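Local coordinates for protein tryptophan synthase alpha-subunit (Pyrococcus furiosus, PDB 1GEQ) that cleaves indoleglycerol phosphate to indole and glyceraldehyde 3-phosphate, the alpha-subunit half-reaction in the final step of tryptophan biosynthesis, at residues A[151-156]-A[188-193]; A[84-89]-A[113-118]; A[221-226]-A[239-244]; A[8-13]-A[34-39]. All coordinates share one frame; numbering follows the deposited sequence.

Contact 1 of 4, residues A[151-156]-A[188-193]; sequences VIDDMT and RICRNK
D153 OD1 receives the backbone N-H of R191 in a nearly straight bond, R191 N to D153 OD1 2.9 Å with 173° at the hydrogen, and a water oxygen lies 2.8 Å from the same D153 OD1. The site belongs to the outer layer of the TIM barrel, where the last turn of helix 146-155 meets the loop between helix 177-189 and strand 194-197. The other oxygen works alongside: D153 OD2 turns its syn lone pair to the next amide, N192 N, at 3.1 Å, whereas R191 N comes in from above the carboxylate plane. One carboxylate thus holds two consecutive backbone N-H groups. It is brought there by chi1 of -173°, which sets CG opposite the backbone N. C190 CB packs 3.4 Å from D153 OD2. The same water also reaches D154 OD1, and R191 NH1 weakly, both on exposed residues. Replacing D153 with an alanine would probably leave the N-H groups of R191 and N192 without their acceptor and the loop freer to shift from the helix. Where the helix ends, T156 CG2 lies against the N192 side chain, and T156 OG1 bonds I152 O at 2.8 Å from above that carbonyl's plane.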
loop_
_atom_site.group_PDB
_atom_site.type_symbol
_atom_site.label_atom_id
_atom_site.label_comp_id
_atom_site.label_asym_id
_atom_site.label_seq_id
_atom_site.Cartn_x
_atom_site.Cartn_y
_atom_site.Cartn_z
ATOM N N VAL A 151 5.327 -17.158 -10.235
ATOM C CA VAL A 151 5.100 -16.318 -11.405
ATOM C C VAL A 151 5.043 -14.859 -10.989
ATOM O O VAL A 151 5.671 -13.993 -11.606
ATOM C CB VAL A 151 3.785 -16.697 -12.120
ATOM C CG1 VAL A 151 3.496 -15.707 -13.238
ATOM C CG2 VAL A 151 3.897 -18.116 -12.679
ATOM N N ILE A 152 4.286 -14.586 -9.934
ATOM C CA ILE A 152 4.162 -13.224 -9.422
ATOM C C ILE A 152 5.532 -12.674 -9.035
ATOM O O ILE A 152 5.862 -11.536 -9.366
ATOM C CB ILE A 152 3.237 -13.185 -8.189
ATOM C CG1 ILE A 152 1.793 -13.382 -8.646
ATOM C CG2 ILE A 152 3.390 -11.865 -7.443
ATOM C CD1 ILE A 152 0.849 -13.741 -7.517
ATOM N N ASP A 153 6.322 -13.473 -8.319
ATOM C CA ASP A 153 7.653 -13.040 -7.909
ATOM C C ASP A 153 8.518 -12.677 -9.122
ATOM O O ASP A 153 9.282 -11.715 -9.072
ATOM C CB ASP A 153 8.350 -14.135 -7.084
ATOM C CG ASP A 153 9.680 -13.663 -6.487
ATOM O OD1 ASP A 153 10.721 -14.303 -6.751
ATOM O OD2 ASP A 153 9.675 -12.651 -5.757
ATOM N N ASP A 154 8.399 -13.442 -10.209
ATOM C CA ASP A 154 9.192 -13.169 -11.411
ATOM C C ASP A 154 8.804 -11.872 -12.122
ATOM O O ASP A 154 9.632 -11.269 -12.800
ATOM C CB ASP A 154 9.093 -14.317 -12.419
ATOM C CG ASP A 154 9.811 -15.575 -11.958
ATOM O OD1 ASP A 154 10.757 -15.472 -11.151
ATOM O OD2 ASP A 154 9.432 -16.666 -12.419
ATOM N N MET A 155 7.557 -11.442 -11.981
ATOM C CA MET A 155 7.126 -10.210 -12.633
ATOM C C MET A 155 7.302 -9.004 -11.713
ATOM O O MET A 155 7.191 -7.861 -12.149
ATOM C CB MET A 155 5.650 -10.298 -13.036
ATOM C CG MET A 155 5.309 -11.412 -13.996
ATOM S SD MET A 155 3.604 -11.240 -14.546
ATOM C CE MET A 155 2.707 -11.530 -13.007
ATOM N N THR A 156 7.571 -9.262 -10.439
ATOM C CA THR A 156 7.715 -8.185 -9.466
ATOM C C THR A 156 9.088 -7.523 -9.425
ATOM O O THR A 156 10.106 -8.202 -9.314
ATOM C CB THR A 156 7.398 -8.698 -8.047
ATOM O OG1 THR A 156 6.038 -9.156 -7.996
ATOM C CG2 THR A 156 7.629 -7.590 -7.027
ATOM N N ARG A 188 9.710 -18.973 1.190
ATOM C CA ARG A 188 10.354 -20.148 0.620
ATOM C C ARG A 188 10.493 -20.033 -0.893
ATOM O O ARG A 188 11.326 -20.692 -1.510
ATOM C CB ARG A 188 9.520 -21.389 0.942
ATOM C CG ARG A 188 10.211 -22.698 0.652
ATOM C CD ARG A 188 9.234 -23.857 0.767
ATOM N NE ARG A 188 8.518 -24.082 -0.483
ATOM C CZ ARG A 188 7.197 -24.044 -0.618
ATOM N NH1 ARG A 188 6.426 -23.783 0.428
ATOM N NH2 ARG A 188 6.646 -24.279 -1.802
ATOM N N ILE A 189 9.674 -19.174 -1.480
ATOM C CA ILE A 189 9.655 -19.009 -2.924
ATOM C C ILE A 189 10.187 -17.706 -3.491
ATOM O O ILE A 189 10.923 -17.716 -4.475
ATOM C CB ILE A 189 8.208 -19.183 -3.446
ATOM C CG1 ILE A 189 7.711 -20.589 -3.123
ATOM C CG2 ILE A 189 8.137 -18.912 -4.955
ATOM C CD1 ILE A 189 6.241 -20.811 -3.448
ATOM N N CYS A 190 9.800 -16.588 -2.884
ATOM C CA CYS A 190 10.177 -15.284 -3.398
ATOM C C CYS A 190 11.609 -14.811 -3.209
ATOM O O CYS A 190 12.183 -14.950 -2.139
ATOM C CB CYS A 190 9.257 -14.219 -2.812
ATOM S SG CYS A 190 7.518 -14.594 -3.048
ATOM N N ARG A 191 12.152 -14.230 -4.280
ATOM C CA ARG A 191 13.489 -13.656 -4.248
ATOM C C ARG A 191 13.281 -12.186 -3.852
ATOM O O ARG A 191 14.142 -11.573 -3.222
ATOM C CB ARG A 191 14.155 -13.787 -5.628
ATOM C CG ARG A 191 14.468 -15.245 -5.993
ATOM C CD ARG A 191 15.156 -15.397 -7.343
ATOM N NE ARG A 191 15.828 -16.696 -7.450
ATOM C CZ ARG A 191 15.258 -17.824 -7.872
ATOM N NH1 ARG A 191 13.982 -17.832 -8.240
ATOM N NH2 ARG A 191 15.961 -18.949 -7.905
ATOM N N ASN A 192 12.122 -11.632 -4.216
ATOM C CA ASN A 192 11.783 -10.248 -3.868
ATOM C C ASN A 192 11.461 -10.149 -2.383
ATOM O O ASN A 192 11.126 -11.145 -1.748
ATOM C CB ASN A 192 10.550 -9.770 -4.638
ATOM C CG ASN A 192 10.876 -9.291 -6.028
ATOM O OD1 ASN A 192 10.624 -9.986 -7.015
ATOM N ND2 ASN A 192 11.443 -8.100 -6.117
ATOM N N LYS A 193 11.583 -8.948 -1.825
ATOM C CA LYS A 193 11.242 -8.758 -0.423
ATOM C C LYS A 193 9.726 -8.897 -0.348
ATOM O O LYS A 193 9.033 -8.720 -1.353
ATOM C CB LYS A 193 11.659 -7.370 0.067
ATOM C CG LYS A 193 13.175 -7.178 0.135
ATOM C CD LYS A 193 13.523 -5.929 0.934
ATOM C CE LYS A 193 15.035 -5.827 1.170
ATOM N NZ LYS A 193 15.347 -4.905 2.305
HETATM O O HOH W 1 12.156 -15.004 -9.020
#

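Contact 2 of 4, residues A[84-89]-A[113-118]; sequences VLMTYY and LVVDLP
A chi1 of 59° puts D116 CG between its own N and carbonyl carbon, folding the carboxylate back onto Y89, whose CG stands opposite its backbone N (chi1 -163°) and carries the ring out over P118. D116 OD1 accepts Y89 N on its syn lone pair at 2.6 Å, while D116 OD2 lies at the edge of the Y88 ring, near its plane. Putting a leucine at D116 would remove that acceptor and is likely to leave the Y89 amide without its mate, loosening the turn that follows the strand. V115 sits squarely over one face of the Y88 ring, a CH-pi contact with CB 4.2 Å from the ring centroid. P118 CD makes another over the Y89 ring, nearer its rim, and L117 CD1 touches Y89 CE1 at 3.7 Å. Strands 83-87 and 111-114 run parallel, joined by hydrogen bonds L113 N to L85 O and T87 N to L113 O, and V115 N, just past the strand, continues the pattern to T87 O, each 2.9 Å. M86 and L113 point the same way side by side, and M86 CE reaches V115 CG2. Y88 OH bonds the catalytic D47 and A46 N, placing this strand-end region at the active site of the TIM barrel. The two strands lie between strands 35-38 and 135-140 in the sheet, while V114 and L117 pack outward on F125 of helix 122-132.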
loop_
_atom_site.group_PDB
_atom_site.type_symbol
_atom_site.label_atom_id
_atom_site.label_comp_id
_atom_site.label_asym_id
_atom_site.label_seq_id
_atom_site.Cartn_x
_atom_site.Cartn_y
_atom_site.Cartn_z
ATOM N N VAL A 84 4.486 4.019 -2.870
ATOM C CA VAL A 84 3.843 3.047 -3.738
ATOM C C VAL A 84 2.388 3.488 -3.868
ATOM O O VAL A 84 1.679 3.625 -2.873
ATOM C CB VAL A 84 3.866 1.615 -3.139
ATOM C CG1 VAL A 84 3.063 0.682 -4.029
ATOM C CG2 VAL A 84 5.296 1.114 -3.007
ATOM N N LEU A 85 1.956 3.728 -5.095
ATOM C CA LEU A 85 0.586 4.136 -5.338
ATOM C C LEU A 85 -0.252 2.864 -5.468
ATOM O O LEU A 85 0.098 1.959 -6.231
ATOM C CB LEU A 85 0.523 4.951 -6.630
ATOM C CG LEU A 85 -0.491 6.097 -6.704
ATOM C CD1 LEU A 85 -0.235 7.082 -5.574
ATOM C CD2 LEU A 85 -0.366 6.788 -8.053
ATOM N N MET A 86 -1.339 2.785 -4.704
ATOM C CA MET A 86 -2.224 1.622 -4.747
ATOM C C MET A 86 -3.538 2.048 -5.404
ATOM O O MET A 86 -4.148 3.051 -5.012
ATOM C CB MET A 86 -2.473 1.095 -3.332
ATOM C CG MET A 86 -3.208 -0.232 -3.285
ATOM S SD MET A 86 -3.393 -0.853 -1.596
ATOM C CE MET A 86 -4.742 -2.047 -1.792
ATOM N N THR A 87 -3.984 1.289 -6.394
ATOM C CA THR A 87 -5.202 1.667 -7.097
ATOM C C THR A 87 -5.921 0.501 -7.748
ATOM O O THR A 87 -5.337 -0.555 -7.984
ATOM C CB THR A 87 -4.874 2.682 -8.219
ATOM O OG1 THR A 87 -6.083 3.141 -8.844
ATOM C CG2 THR A 87 -4.002 2.018 -9.273
ATOM N N TYR A 88 -7.201 0.710 -8.035
ATOM C CA TYR A 88 -7.986 -0.286 -8.739
ATOM C C TYR A 88 -7.727 0.031 -10.215
ATOM O O TYR A 88 -7.251 1.124 -10.533
ATOM C CB TYR A 88 -9.469 -0.159 -8.379
ATOM C CG TYR A 88 -9.787 -0.858 -7.080
ATOM C CD1 TYR A 88 -9.365 -0.334 -5.856
ATOM C CD2 TYR A 88 -10.462 -2.078 -7.077
ATOM C CE1 TYR A 88 -9.607 -1.007 -4.666
ATOM C CE2 TYR A 88 -10.709 -2.761 -5.885
ATOM C CZ TYR A 88 -10.278 -2.223 -4.688
ATOM O OH TYR A 88 -10.533 -2.899 -3.515
ATOM N N TYR A 89 -8.031 -0.909 -11.108
ATOM C CA TYR A 89 -7.761 -0.730 -12.538
ATOM C C TYR A 89 -8.592 0.303 -13.307
ATOM O O TYR A 89 -8.071 0.953 -14.217
ATOM C CB TYR A 89 -7.857 -2.082 -13.257
ATOM C CG TYR A 89 -7.216 -2.101 -14.634
ATOM C CD1 TYR A 89 -5.897 -1.690 -14.806
ATOM C CD2 TYR A 89 -7.911 -2.562 -15.750
ATOM C CE1 TYR A 89 -5.278 -1.742 -16.053
ATOM C CE2 TYR A 89 -7.301 -2.620 -17.008
ATOM C CZ TYR A 89 -5.984 -2.208 -17.147
ATOM O OH TYR A 89 -5.372 -2.257 -18.380
ATOM N N LEU A 113 0.793 -0.571 -7.418
ATOM C CA LEU A 113 0.075 -1.792 -7.117
ATOM C C LEU A 113 -1.340 -1.654 -7.663
ATOM O O LEU A 113 -2.097 -0.780 -7.233
ATOM C CB LEU A 113 0.030 -2.023 -5.605
ATOM C CG LEU A 113 -0.911 -3.117 -5.077
ATOM C CD1 LEU A 113 -0.667 -4.446 -5.779
ATOM C CD2 LEU A 113 -0.694 -3.270 -3.583
ATOM N N VAL A 114 -1.676 -2.498 -8.631
ATOM C CA VAL A 114 -3.005 -2.486 -9.218
ATOM C C VAL A 114 -3.728 -3.687 -8.622
ATOM O O VAL A 114 -3.465 -4.834 -8.983
ATOM C CB VAL A 114 -2.945 -2.601 -10.754
ATOM C CG1 VAL A 114 -4.348 -2.442 -11.347
ATOM C CG2 VAL A 114 -2.025 -1.530 -11.309
ATOM N N VAL A 115 -4.626 -3.395 -7.692
ATOM C CA VAL A 115 -5.404 -4.387 -6.966
ATOM C C VAL A 115 -6.118 -5.436 -7.804
ATOM O O VAL A 115 -5.998 -6.634 -7.547
ATOM C CB VAL A 115 -6.457 -3.689 -6.081
ATOM C CG1 VAL A 115 -7.145 -4.703 -5.194
ATOM C CG2 VAL A 115 -5.796 -2.610 -5.248
ATOM N N ASP A 116 -6.865 -4.981 -8.805
ATOM C CA ASP A 116 -7.630 -5.885 -9.656
ATOM C C ASP A 116 -7.195 -5.911 -11.121
ATOM O O ASP A 116 -8.036 -5.871 -12.023
ATOM C CB ASP A 116 -9.106 -5.509 -9.567
ATOM C CG ASP A 116 -9.364 -4.074 -9.995
ATOM O OD1 ASP A 116 -8.410 -3.271 -9.991
ATOM O OD2 ASP A 116 -10.518 -3.746 -10.325
ATOM N N LEU A 117 -5.889 -5.986 -11.357
ATOM C CA LEU A 117 -5.356 -6.027 -12.716
ATOM C C LEU A 117 -5.695 -7.359 -13.381
ATOM O O LEU A 117 -5.307 -8.421 -12.890
ATOM C CB LEU A 117 -3.831 -5.861 -12.699
ATOM C CG LEU A 117 -3.126 -5.920 -14.063
ATOM C CD1 LEU A 117 -3.402 -4.637 -14.830
ATOM C CD2 LEU A 117 -1.630 -6.103 -13.880
ATOM N N PRO A 118 -6.427 -7.321 -14.504
ATOM C CA PRO A 118 -6.784 -8.562 -15.201
ATOM C C PRO A 118 -5.512 -9.353 -15.511
ATOM O O PRO A 118 -4.542 -8.799 -16.029
ATOM C CB PRO A 118 -7.487 -8.051 -16.452
ATOM C CG PRO A 118 -8.171 -6.794 -15.949
ATOM C CD PRO A 118 -7.072 -6.153 -15.133
#

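Contact 3 of 4, residues A[221-226]-A[239-244]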
loop_
_atom_site.group_PDB
_atom_site.type_symbol
_atom_site.label_atom_id
_atom_site.label_comp_id
_atom_site.label_asym_id
_atom_site.label_seq_id
_atom_site.Cartn_x
_atom_site.Cartn_y
_atom_site.Cartn_z
ATOM N N SER A 221 -5.463 -0.428 8.152
ATOM C CA SER A 221 -6.731 -0.310 8.868
ATOM C C SER A 221 -6.590 0.309 10.256
ATOM O O SER A 221 -7.445 1.083 10.675
ATOM C CB SER A 221 -7.412 -1.686 8.965
ATOM O OG SER A 221 -6.617 -2.608 9.682
ATOM N N ALA A 222 -5.514 -0.007 10.968
ATOM C CA ALA A 222 -5.324 0.546 12.307
ATOM C C ALA A 222 -5.149 2.059 12.261
ATOM O O ALA A 222 -5.477 2.757 13.215
ATOM C CB ALA A 222 -4.122 -0.104 12.991
ATOM N N LEU A 223 -4.635 2.574 11.151
ATOM C CA LEU A 223 -4.433 4.010 11.020
ATOM C C LEU A 223 -5.662 4.695 10.436
ATOM O O LEU A 223 -6.091 5.743 10.923
ATOM C CB LEU A 223 -3.223 4.303 10.122
ATOM C CG LEU A 223 -1.877 3.728 10.561
ATOM C CD1 LEU A 223 -0.826 4.049 9.500
ATOM C CD2 LEU A 223 -1.480 4.295 11.908
ATOM N N VAL A 224 -6.218 4.115 9.379
ATOM C CA VAL A 224 -7.385 4.709 8.743
ATOM C C VAL A 224 -8.572 4.767 9.709
ATOM O O VAL A 224 -9.415 5.652 9.600
ATOM C CB VAL A 224 -7.771 3.939 7.457
ATOM C CG1 VAL A 224 -6.614 3.993 6.459
ATOM C CG2 VAL A 224 -8.104 2.509 7.794
ATOM N N LYS A 225 -8.634 3.830 10.653
ATOM C CA LYS A 225 -9.716 3.827 11.635
ATOM C C LYS A 225 -9.627 5.092 12.489
ATOM O O LYS A 225 -10.640 5.686 12.850
ATOM C CB LYS A 225 -9.616 2.599 12.541
ATOM C CG LYS A 225 -10.363 2.757 13.853
ATOM C CD LYS A 225 -10.150 1.557 14.759
ATOM C CE LYS A 225 -10.585 1.861 16.184
ATOM N NZ LYS A 225 -9.733 2.928 16.795
ATOM N N ILE A 226 -8.404 5.490 12.816
ATOM C CA ILE A 226 -8.179 6.686 13.613
ATOM C C ILE A 226 -8.592 7.904 12.806
ATOM O O ILE A 226 -9.259 8.801 13.319
ATOM C CB ILE A 226 -6.688 6.792 14.025
ATOM C CG1 ILE A 226 -6.333 5.614 14.941
ATOM C CG2 ILE A 226 -6.419 8.126 14.733
ATOM C CD1 ILE A 226 -4.877 5.568 15.366
ATOM N N LYS A 239 0.719 9.199 15.087
ATOM C CA LYS A 239 2.097 9.042 15.539
ATOM C C LYS A 239 2.137 8.150 16.774
ATOM O O LYS A 239 2.987 7.267 16.887
ATOM C CB LYS A 239 2.709 10.415 15.857
ATOM C CG LYS A 239 2.597 11.421 14.717
ATOM C CD LYS A 239 3.189 12.788 15.077
ATOM C CE LYS A 239 4.712 12.738 15.175
ATOM N NZ LYS A 239 5.194 13.023 16.559
ATOM N N LYS A 240 1.207 8.369 17.696
ATOM C CA LYS A 240 1.156 7.577 18.917
ATOM C C LYS A 240 0.879 6.106 18.627
ATOM O O LYS A 240 1.421 5.226 19.289
ATOM C CB LYS A 240 0.100 8.142 19.870
ATOM C CG LYS A 240 0.575 9.386 20.600
ATOM C CD LYS A 240 1.590 9.025 21.669
ATOM C CE LYS A 240 0.886 8.515 22.922
ATOM N NZ LYS A 240 1.735 7.573 23.711
ATOM N N LYS A 241 0.046 5.838 17.628
ATOM C CA LYS A 241 -0.268 4.459 17.280
ATOM C C LYS A 241 0.939 3.772 16.626
ATOM O O LYS A 241 1.243 2.620 16.935
ATOM C CB LYS A 241 -1.493 4.414 16.356
ATOM C CG LYS A 241 -1.802 3.043 15.786
ATOM C CD LYS A 241 -1.750 1.927 16.827
ATOM C CE LYS A 241 -3.094 1.643 17.472
ATOM N NZ LYS A 241 -3.103 0.262 18.058
ATOM N N VAL A 242 1.617 4.469 15.720
ATOM C CA VAL A 242 2.792 3.896 15.070
ATOM C C VAL A 242 3.865 3.683 16.135
ATOM O O VAL A 242 4.572 2.675 16.130
ATOM C CB VAL A 242 3.339 4.827 13.954
ATOM C CG1 VAL A 242 4.664 4.297 13.424
ATOM C CG2 VAL A 242 2.326 4.923 12.822
ATOM N N GLU A 243 3.977 4.628 17.065
ATOM C CA GLU A 243 4.959 4.505 18.127
ATOM C C GLU A 243 4.701 3.245 18.936
ATOM O O GLU A 243 5.629 2.494 19.244
ATOM C CB GLU A 243 4.924 5.739 19.028
ATOM C CG GLU A 243 5.997 6.748 18.692
ATOM C CD GLU A 243 5.815 8.071 19.411
ATOM O OE1 GLU A 243 5.433 8.063 20.600
ATOM O OE2 GLU A 243 6.068 9.118 18.781
ATOM N N GLU A 244 3.438 3.007 19.273
ATOM C CA GLU A 244 3.071 1.819 20.029
ATOM C C GLU A 244 3.450 0.552 19.255
ATOM O O GLU A 244 3.971 -0.409 19.824
ATOM C CB GLU A 244 1.566 1.817 20.300
ATOM C CG GLU A 244 1.029 0.487 20.819
ATOM C CD GLU A 244 -0.486 0.381 20.673
ATOM O OE1 GLU A 244 -1.025 -0.741 20.799
ATOM O OE2 GLU A 244 -1.132 1.426 20.434
#
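This is a small apolar packing of two nearly antiparallel helices in the outer layer of the TIM barrel, where helix 221-230, which follows the last barrel strand, lies beside the C-terminal helix 235-246. The local axes pass 10.4 Å apart with 157° between their directions, and no hydrogen bond crosses. Four side chains carry it, L223 and I226 against K241 and V242. The aliphatic base of K241 packs against both L223 and I226: I226 CD1 meets K241 CB at 3.7 Å, and L223 CD2 comes to K241 CG at 4.1 Å. The same L223 methyl reaches V242 CG2 at 4.0 Å, so L223 CD2 touches two consecutive residues of the opposite helix. A222 adds its backbone carbonyl, against which K241 CG passes loosely.

K241 begins with CG anti to the backbone N (chi1 172°). K241 CB and CG rest on L223 and I226, and the bends at chi2 and chi3 carry the amino group off the apolar patch. There K241 NZ makes a salt bridge with E244 OE2 one turn further on, weak as a hydrogen bond at 3.3 Å, and a weak bond to S201 O. The residue is thus apolar at its base and charged at its tip. Both helices also pack on the barrel wall at strand 6-12, with L223 on P9, V224 on Y10 and V242 on L7. Among the helices, I226 rests on F237 and L238 of helix 235-246, and V224 touches T50 and I51 of helix 49-60.

Contact 4 of 4, residues A[8-13]-A[34-39]; sequences IPYLTA and AIELGI
Strands 8-12 and 35-38 run parallel, their local axes 4.7 Å apart at 17°, and four backbone bonds join them: E36 N to P9 O, L11 N to E36 O, G38 N to L11 O and A13 N to G38 O, the last at 2.7 Å. One step earlier the pattern breaks, because P9 has no N-H to offer: P9 CD sits 3.1 Å from A34 O, and I8 supplies a CA-H...O contact instead, leaving that buried oxygen without a hydrogen-bond partner in the model. Y10 and E36 share a face with T12. E36 runs out extended beyond CG, its carboxylate nearly perpendicular to the Y10 ring, with E36 OE2 3.9 Å from Y10 CD1 and, like A34 O, with no polar partner in the model. The Y10 ring reaches along the strand over G38, Y10 OH 3.6 Å from G38 CA; a CB on G38 would collide with that hydroxyl. Y10 OH and T12 OG1 share a hydrogen bond of 2.8 Å, and T12 OG1 also bonds S54 OG. On the other face L37 CD1 meets A13 CB, and L11 packs on F24 and L25 of helix 18-28. Together with that helix the strands form the first beta-alpha-beta crossover of the TIM barrel, with the proton acceptor E36 on the face turned to the barrel's interior.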
loop_
_atom_site.group_PDB
_atom_site.type_symbol
_atom_site.label_atom_id
_atom_site.label_comp_id
_atom_site.label_asym_id
_atom_site.label_seq_id
_atom_site.Cartn_x
_atom_site.Cartn_y
_atom_site.Cartn_z
ATOM N N ILE A 8 5.286 0.050 7.144
ATOM C CA ILE A 8 4.824 0.699 5.926
ATOM C C ILE A 8 3.393 1.180 6.109
ATOM O O ILE A 8 2.454 0.393 6.038
ATOM C CB ILE A 8 4.881 -0.299 4.743
ATOM C CG1 ILE A 8 6.314 -0.827 4.596
ATOM C CG2 ILE A 8 4.379 0.362 3.461
ATOM C CD1 ILE A 8 6.420 -2.078 3.739
ATOM N N PRO A 9 3.215 2.487 6.356
ATOM C CA PRO A 9 1.852 2.990 6.535
ATOM C C PRO A 9 1.067 2.989 5.227
ATOM O O PRO A 9 1.639 3.171 4.144
ATOM C CB PRO A 9 2.067 4.421 7.050
ATOM C CG PRO A 9 3.498 4.421 7.599
ATOM C CD PRO A 9 4.215 3.535 6.612
ATOM N N TYR A 10 -0.238 2.753 5.330
ATOM C CA TYR A 10 -1.121 2.822 4.174
ATOM C C TYR A 10 -2.118 3.916 4.552
ATOM O O TYR A 10 -2.614 3.934 5.681
ATOM C CB TYR A 10 -1.917 1.531 3.944
ATOM C CG TYR A 10 -3.129 1.791 3.064
ATOM C CD1 TYR A 10 -3.032 1.757 1.672
ATOM C CD2 TYR A 10 -4.342 2.215 3.631
ATOM C CE1 TYR A 10 -4.102 2.149 0.863
ATOM C CE2 TYR A 10 -5.410 2.611 2.833
ATOM C CZ TYR A 10 -5.286 2.583 1.451
ATOM O OH TYR A 10 -6.334 3.027 0.667
ATOM N N LEU A 11 -2.398 4.820 3.621
ATOM C CA LEU A 11 -3.361 5.897 3.855
ATOM C C LEU A 11 -4.149 6.090 2.574
ATOM O O LEU A 11 -3.610 5.916 1.484
ATOM C CB LEU A 11 -2.654 7.222 4.190
ATOM C CG LEU A 11 -1.870 7.365 5.493
ATOM C CD1 LEU A 11 -1.227 8.740 5.545
ATOM C CD2 LEU A 11 -2.798 7.178 6.677
ATOM N N THR A 12 -5.423 6.449 2.695
ATOM C CA THR A 12 -6.225 6.689 1.507
ATOM C C THR A 12 -6.096 8.169 1.127
ATOM O O THR A 12 -6.254 9.050 1.980
ATOM C CB THR A 12 -7.705 6.341 1.757
ATOM O OG1 THR A 12 -7.815 4.940 2.053
ATOM C CG2 THR A 12 -8.552 6.667 0.530
ATOM N N ALA A 13 -5.783 8.443 -0.138
ATOM C CA ALA A 13 -5.637 9.827 -0.592
ATOM C C ALA A 13 -6.978 10.561 -0.503
ATOM O O ALA A 13 -8.015 10.038 -0.915
ATOM C CB ALA A 13 -5.118 9.859 -2.032
ATOM N N ALA A 34 8.603 2.851 3.981
ATOM C CA ALA A 34 7.950 3.061 2.701
ATOM C C ALA A 34 6.509 3.463 3.003
ATOM O O ALA A 34 6.032 3.262 4.115
ATOM C CB ALA A 34 7.976 1.787 1.859
ATOM N N ILE A 35 5.832 4.024 2.008
ATOM C CA ILE A 35 4.451 4.468 2.175
ATOM C C ILE A 35 3.538 3.999 1.036
ATOM O O ILE A 35 3.905 4.083 -0.134
ATOM C CB ILE A 35 4.399 6.013 2.243
ATOM C CG1 ILE A 35 5.083 6.489 3.526
ATOM C CG2 ILE A 35 2.959 6.500 2.178
ATOM C CD1 ILE A 35 5.300 7.992 3.588
ATOM N N GLU A 36 2.362 3.492 1.390
ATOM C CA GLU A 36 1.380 3.057 0.395
ATOM C C GLU A 36 0.277 4.111 0.403
ATOM O O GLU A 36 -0.342 4.356 1.437
ATOM C CB GLU A 36 0.775 1.691 0.754
ATOM C CG GLU A 36 1.642 0.485 0.378
ATOM C CD GLU A 36 0.943 -0.840 0.636
ATOM O OE1 GLU A 36 1.528 -1.901 0.329
ATOM O OE2 GLU A 36 -0.200 -0.821 1.141
ATOM N N LEU A 37 0.048 4.740 -0.743
ATOM C CA LEU A 37 -0.981 5.769 -0.858
ATOM C C LEU A 37 -2.091 5.219 -1.739
ATOM O O LEU A 37 -1.876 4.943 -2.925
ATOM C CB LEU A 37 -0.397 7.036 -1.492
ATOM C CG LEU A 37 -1.321 8.258 -1.600
ATOM C CD1 LEU A 37 -1.731 8.720 -0.212
ATOM C CD2 LEU A 37 -0.604 9.386 -2.342
ATOM N N GLY A 38 -3.278 5.069 -1.161
ATOM C CA GLY A 38 -4.389 4.516 -1.916
ATOM C C GLY A 38 -5.272 5.522 -2.629
ATOM O O GLY A 38 -5.653 6.552 -2.066
ATOM N N ILE A 39 -5.577 5.214 -3.881
ATOM C CA ILE A 39 -6.433 6.052 -4.704
ATOM C C ILE A 39 -7.870 5.554 -4.537
ATOM O O ILE A 39 -8.175 4.400 -4.858
ATOM C CB ILE A 39 -6.045 5.951 -6.190
ATOM C CG1 ILE A 39 -4.648 6.546 -6.393
ATOM C CG2 ILE A 39 -7.078 6.675 -7.057
ATOM C CD1 ILE A 39 -4.159 6.457 -7.819
#

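Overall arrangement
Along the chain, contact 4 comes first, then contact 2, contact 1 and contact 3, each closing before the next opens. Contacts 4 and 2 share the eight-stranded parallel barrel: strands 35-38 and 83-87 are neighbours, V84 N meeting I35 O at 2.8 Å, with centres 12 Å apart. They hold the proton acceptor E36, with M86 beside it, and Y88, whose hydroxyl bonds the second acceptor, D47. Contact 3 touches contact 4 through L223 on P9 and V224 on Y10, centres 13 Å apart. Contact 1, touching no other contact, lies across the chain's centre from contact 3, centres 29 Å apart. Contacts 4 and 2 thus build barrel wall round the catalytic residues, while contacts 1 and 3 tie helix to loop and helix to helix.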